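Local coordinates for protein carbonic anhydrase (Porphyridium purpureum, PDB 1DDZ) that probably catalyses the reversible hydration of carbon dioxide to hydrogencarbonate and a proton, as a zinc-dependent beta-class carbonic anhydrase with two zinc sites per chain, at residues V9-E14 against A484-G489; N63-E68 against A89-V94. All coordinates share one frame; numbering follows the deposited sequence.

Interaction 1: residues V9-E14 against A484-G489; sequences VMSDLE and ANDDIG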
loop_
_atom_site.group_PDB
_atom_site.type_symbol
_atom_site.label_atom_id
_atom_site.label_comp_id
_atom_site.label_asym_id
_atom_site.label_seq_id
_atom_site.Cartn_x
_atom_site.Cartn_y
_atom_site.Cartn_z
ATOM N N VAL A 9 -9.555 9.622 29.655
ATOM C CA VAL A 9 -8.139 9.934 29.301
ATOM C C VAL A 9 -7.979 10.066 27.771
ATOM O O VAL A 9 -7.319 9.263 27.114
ATOM C CB VAL A 9 -7.180 8.855 29.909
ATOM C CG1 VAL A 9 -7.539 7.454 29.402
ATOM C CG2 VAL A 9 -5.707 9.212 29.640
ATOM N N MET A 10 -8.608 11.093 27.217
ATOM C CA MET A 10 -8.562 11.338 25.785
ATOM C C MET A 10 -7.489 12.367 25.564
ATOM O O MET A 10 -7.176 13.112 26.479
ATOM C CB MET A 10 -9.899 11.910 25.318
ATOM C CG MET A 10 -11.085 11.004 25.565
ATOM S SD MET A 10 -12.581 11.770 24.960
ATOM C CE MET A 10 -12.840 13.038 26.200
ATOM N N SER A 11 -6.906 12.394 24.376
ATOM C CA SER A 11 -5.883 13.390 24.092
ATOM C C SER A 11 -6.626 14.651 23.697
ATOM O O SER A 11 -7.834 14.611 23.435
ATOM C CB SER A 11 -4.998 12.957 22.919
ATOM O OG SER A 11 -5.752 12.841 21.722
ATOM N N ASP A 12 -5.896 15.748 23.599
ATOM C CA ASP A 12 -6.468 17.006 23.192
ATOM C C ASP A 12 -7.067 16.916 21.803
ATOM O O ASP A 12 -8.109 17.518 21.548
ATOM C CB ASP A 12 -5.410 18.085 23.224
ATOM C CG ASP A 12 -4.923 18.371 24.629
ATOM O OD1 ASP A 12 -5.576 17.916 25.602
ATOM O OD2 ASP A 12 -3.886 19.054 24.758
ATOM N N LEU A 13 -6.429 16.156 20.908
ATOM C CA LEU A 13 -6.964 15.998 19.557
ATOM C C LEU A 13 -8.344 15.357 19.660
ATOM O O LEU A 13 -9.297 15.822 19.047
ATOM C CB LEU A 13 -6.074 15.105 18.706
ATOM C CG LEU A 13 -5.758 15.544 17.276
ATOM C CD1 LEU A 13 -5.523 14.307 16.448
ATOM C CD2 LEU A 13 -6.848 16.375 16.682
ATOM N N GLU A 14 -8.429 14.273 20.423
ATOM C CA GLU A 14 -9.684 13.548 20.635
ATOM C C GLU A 14 -10.793 14.459 21.166
ATOM O O GLU A 14 -11.913 14.447 20.657
ATOM C CB GLU A 14 -9.456 12.355 21.582
ATOM C CG GLU A 14 -9.203 11.019 20.850
ATOM C CD GLU A 14 -8.203 10.074 21.540
ATOM O OE1 GLU A 14 -7.698 9.163 20.837
ATOM O OE2 GLU A 14 -7.927 10.225 22.757
ATOM N N ALA A 484 -3.532 20.645 18.061
ATOM C CA ALA A 484 -4.103 19.782 19.073
ATOM C C ALA A 484 -3.177 18.577 19.256
ATOM O O ALA A 484 -2.963 17.775 18.341
ATOM C CB ALA A 484 -5.505 19.336 18.651
ATOM N N ASN A 485 -2.609 18.473 20.442
ATOM C CA ASN A 485 -1.710 17.382 20.754
ATOM C C ASN A 485 -2.478 16.084 20.776
ATOM O O ASN A 485 -3.584 16.022 21.309
ATOM C CB ASN A 485 -1.068 17.604 22.116
ATOM C CG ASN A 485 -0.073 16.540 22.446
ATOM O OD1 ASN A 485 -0.357 15.632 23.223
ATOM N ND2 ASN A 485 1.091 16.601 21.805
ATOM N N ASP A 486 -1.921 15.055 20.165
ATOM C CA ASP A 486 -2.598 13.789 20.156
ATOM C C ASP A 486 -1.948 12.759 21.070
ATOM O O ASP A 486 -2.152 11.568 20.897
ATOM C CB ASP A 486 -2.710 13.252 18.737
ATOM C CG ASP A 486 -3.637 12.050 18.645
ATOM O OD1 ASP A 486 -4.636 11.988 19.401
ATOM O OD2 ASP A 486 -3.360 11.155 17.824
ATOM N N ASP A 487 -1.238 13.210 22.098
ATOM C CA ASP A 487 -0.594 12.275 23.011
ATOM C C ASP A 487 -1.486 11.873 24.194
ATOM O O ASP A 487 -2.177 12.704 24.779
ATOM C CB ASP A 487 0.755 12.838 23.490
ATOM C CG ASP A 487 1.752 13.082 22.333
ATOM O OD1 ASP A 487 1.717 12.357 21.311
ATOM O OD2 ASP A 487 2.587 14.009 22.444
ATOM N N ILE A 488 -1.566 10.572 24.451
ATOM C CA ILE A 488 -2.344 10.055 25.571
ATOM C C ILE A 488 -1.382 9.713 26.708
ATOM O O ILE A 488 -1.571 10.161 27.846
ATOM C CB ILE A 488 -3.170 8.792 25.192
ATOM C CG1 ILE A 488 -2.265 7.678 24.646
ATOM C CG2 ILE A 488 -4.255 9.174 24.206
ATOM C CD1 ILE A 488 -2.941 6.359 24.367
ATOM N N GLY A 489 -0.334 8.961 26.370
ATOM C CA GLY A 489 0.672 8.533 27.326
ATOM C C GLY A 489 1.341 7.238 26.874
ATOM O O GLY A 489 2.584 7.233 26.716
HETATM O O HOH W 1 -3.173 15.487 24.583
#

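Interaction 2: residues N63-E68 against A89-V94; sequences NGQSPE and AGEVFV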
loop_
_atom_site.group_PDB
_atom_site.type_symbol
_atom_site.label_atom_id
_atom_site.label_comp_id
_atom_site.label_asym_id
_atom_site.label_seq_id
_atom_site.Cartn_x
_atom_site.Cartn_y
_atom_site.Cartn_z
ATOM N N ASN A 63 -25.269 19.264 -13.546
ATOM C CA ASN A 63 -25.888 18.321 -14.467
ATOM C C ASN A 63 -25.001 17.960 -15.655
ATOM O O ASN A 63 -25.476 17.850 -16.781
ATOM C CB ASN A 63 -27.239 18.885 -14.929
ATOM C CG ASN A 63 -28.231 19.065 -13.775
ATOM O OD1 ASN A 63 -28.372 20.163 -13.224
ATOM N ND2 ASN A 63 -28.906 17.982 -13.396
ATOM N N GLY A 64 -23.710 17.770 -15.393
ATOM C CA GLY A 64 -22.777 17.435 -16.453
ATOM C C GLY A 64 -22.939 15.988 -16.836
ATOM O O GLY A 64 -23.722 15.277 -16.212
ATOM N N GLN A 65 -22.162 15.535 -17.819
ATOM C CA GLN A 65 -22.230 14.150 -18.287
ATOM C C GLN A 65 -21.220 13.298 -17.550
ATOM O O GLN A 65 -20.239 13.844 -17.060
ATOM C CB GLN A 65 -21.906 14.098 -19.781
ATOM C CG GLN A 65 -22.843 14.903 -20.660
ATOM C CD GLN A 65 -22.421 14.908 -22.105
ATOM O OE1 GLN A 65 -22.592 13.931 -22.807
ATOM N NE2 GLN A 65 -21.868 16.014 -22.553
ATOM N N SER A 66 -21.431 11.982 -17.454
ATOM C CA SER A 66 -20.410 11.174 -16.783
ATOM C C SER A 66 -19.118 11.137 -17.517
ATOM O O SER A 66 -19.091 11.152 -18.749
ATOM C CB SER A 66 -20.786 9.770 -16.322
ATOM O OG SER A 66 -21.604 8.924 -17.041
ATOM N N PRO A 67 -17.997 11.062 -16.763
ATOM C CA PRO A 67 -16.669 11.031 -17.347
ATOM C C PRO A 67 -16.362 9.826 -18.205
ATOM O O PRO A 67 -16.691 8.691 -17.851
ATOM C CB PRO A 67 -15.763 11.082 -16.123
ATOM C CG PRO A 67 -16.542 10.297 -15.127
ATOM C CD PRO A 67 -17.919 10.869 -15.300
ATOM N N GLU A 68 -15.743 10.077 -19.338
ATOM C CA GLU A 68 -15.328 8.988 -20.219
ATOM C C GLU A 68 -13.818 8.766 -20.079
ATOM O O GLU A 68 -13.267 7.824 -20.663
ATOM C CB GLU A 68 -15.656 9.307 -21.673
ATOM C CG GLU A 68 -17.140 9.359 -21.983
ATOM C CD GLU A 68 -17.422 9.234 -23.470
ATOM O OE1 GLU A 68 -18.058 8.230 -23.869
ATOM O OE2 GLU A 68 -16.999 10.131 -24.238
ATOM N N ALA A 89 -15.635 20.562 -16.420
ATOM C CA ALA A 89 -15.197 20.010 -15.150
ATOM C C ALA A 89 -16.080 18.784 -14.888
ATOM O O ALA A 89 -17.206 18.702 -15.393
ATOM C CB ALA A 89 -15.384 21.049 -14.067
ATOM N N GLY A 90 -15.551 17.783 -14.199
ATOM C CA GLY A 90 -16.346 16.606 -13.933
ATOM C C GLY A 90 -16.412 15.649 -15.099
ATOM O O GLY A 90 -16.866 14.514 -14.967
ATOM N N GLU A 91 -15.994 16.084 -16.274
ATOM C CA GLU A 91 -16.018 15.147 -17.382
ATOM C C GLU A 91 -14.768 14.268 -17.384
ATOM O O GLU A 91 -14.643 13.335 -18.173
ATOM C CB GLU A 91 -16.234 15.845 -18.710
ATOM C CG GLU A 91 -17.413 15.255 -19.449
ATOM C CD GLU A 91 -18.382 16.306 -19.926
ATOM O OE1 GLU A 91 -18.431 16.527 -21.145
ATOM O OE2 GLU A 91 -19.089 16.908 -19.092
ATOM N N VAL A 92 -13.869 14.536 -16.447
ATOM C CA VAL A 92 -12.659 13.749 -16.302
ATOM C C VAL A 92 -12.544 13.288 -14.853
ATOM O O VAL A 92 -12.582 14.101 -13.955
ATOM C CB VAL A 92 -11.412 14.564 -16.642
ATOM C CG1 VAL A 92 -10.169 13.664 -16.587
ATOM C CG2 VAL A 92 -11.553 15.172 -18.030
ATOM N N PHE A 93 -12.432 11.977 -14.648
ATOM C CA PHE A 93 -12.277 11.374 -13.317
ATOM C C PHE A 93 -10.773 11.472 -13.002
ATOM O O PHE A 93 -9.957 10.868 -13.691
ATOM C CB PHE A 93 -12.707 9.920 -13.391
ATOM C CG PHE A 93 -13.030 9.313 -12.072
ATOM C CD1 PHE A 93 -14.082 9.801 -11.309
ATOM C CD2 PHE A 93 -12.303 8.219 -11.600
ATOM C CE1 PHE A 93 -14.398 9.207 -10.104
ATOM C CE2 PHE A 93 -12.623 7.624 -10.391
ATOM C CZ PHE A 93 -13.667 8.116 -9.648
ATOM N N VAL A 94 -10.415 12.190 -11.944
ATOM C CA VAL A 94 -9.013 12.443 -11.625
ATOM C C VAL A 94 -8.407 11.796 -10.392
ATOM O O VAL A 94 -9.011 11.770 -9.320
ATOM C CB VAL A 94 -8.763 13.972 -11.494
ATOM C CG1 VAL A 94 -7.313 14.253 -11.251
ATOM C CG2 VAL A 94 -9.233 14.715 -12.734
HETATM O O HOH W 2 -21.120 18.509 -21.290
HETATM O O HOH W 3 -15.556 12.528 -20.598
#

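Interaction 1: residues V9-E14 against A484-G489
Leu13 lies over one face of the Asp486 carboxylate, with CD1 3.7 Å from Asp486 CG, and Ser11 OG comes to the OD1 end. Asp486 OD1 takes a hydrogen bond from Ser11 OG at 2.7 Å, on its anti lone pair. Arg407 of the second subunit forms a salt bridge with OD2. The Asp12 carboxylate and the Asn485 amide have their planes 74° apart and do not stack; Asp12 OD2 lies 4.1 Å from Asn485 CB, and Asp12 CB is closer, to Asn485 O. The Asn485 amide is tied within its own segment: OD1 accepts from Asp487 N in an Asx turn, and ND2 donates to Asp487 OD2. Leu13 N donates to Asn485 O at 2.9 Å. A water accepts from Asp12 N and lies within bonding reach of Asn485 OD1 and Asp487 O. Leu13 CD2 packs on Ala484 CB at 3.8 Å.

Ser11 OG sits between its backbone N and carbonyl carbon (chi1 63°). From there it reaches Asp486 and also accepts a weak bond from Glu14 N. Ser11 N returns a bond to Glu14 OE2, met from above the carboxylate plane. This reciprocal pair is a capping box, with Ser11 as N-cap of helix 12-25.

Interaction 2: residues N63-E68 against A89-V94
The loop between helix 57-62 and strand 69-74 here meets the turn that leads into strand 92-97. Pro67 and Glu91 carry most of the contact. Pro67 rests on the backbone of the turn, with CB 3.2 Å from Glu91 O. Its CA makes a CH...O contact to the same oxygen, also at 3.2 Å, with an angle of 122° at the hydrogen. That oxygen has a polar partner as well: a water donates to Glu91 O at 2.7 Å and accepts from Glu68 N. Pro67 CG also touches Phe93 CB at 4.2 Å, and CD faces Gly90 O.

Strands 69-74 and 92-97 are parallel neighbours in the mixed sheet of the first carbonic anhydrase unit, with 92-97 outermost within this chain. Backbone bonds of Phe93 to Tyr69 and Trp71 join the two strands just beyond the contact. The Phe93 ring leads away from Pro67, towards Tyr115 and the zinc ligand Asp330.

Two residues earlier in the loop, Gln65 has the carboxylate of Glu91 beside it; the Glu91 chain is bent at chi2 (130°). The amide and carboxylate planes stand 65° apart, and Gln65 NE2 is 3.7 Å from Glu91 OE1. Glu91 OE2 lies 4.0 Å from Gln65 CB. A water bridges them, accepting from Gln65 NE2 at 2.9 Å and donating weakly to Glu91 OE1. An alanine in place of Glu91 would probably leave this water without its carboxylate acceptor and open a gap beside Gln65 CB. Gln65 O accepts a weak hydrogen bond from Arg332, in the second carbonic anhydrase unit of the same chain.

Interactions 1 and 2 do not touch: their centres are 41 Å apart and their nearest atoms about 26 Å. Interaction 1 joins the two ends of the modelled chain. Interaction 2 links parts close in sequence, within the long span between those ends. Their surroundings differ. Residues 9-14 and 484-489 are bound by arginines of the second subunit and lie away from the zinc sites. No other chain of the assembly touches 63-68 or 89-94. The side chain of Phe93 from interaction 2 comes about 6 Å from a bound zinc ion and about 3 Å from the side chain of Asp330. The first unit reaches a zinc site of the second unit in the same chain.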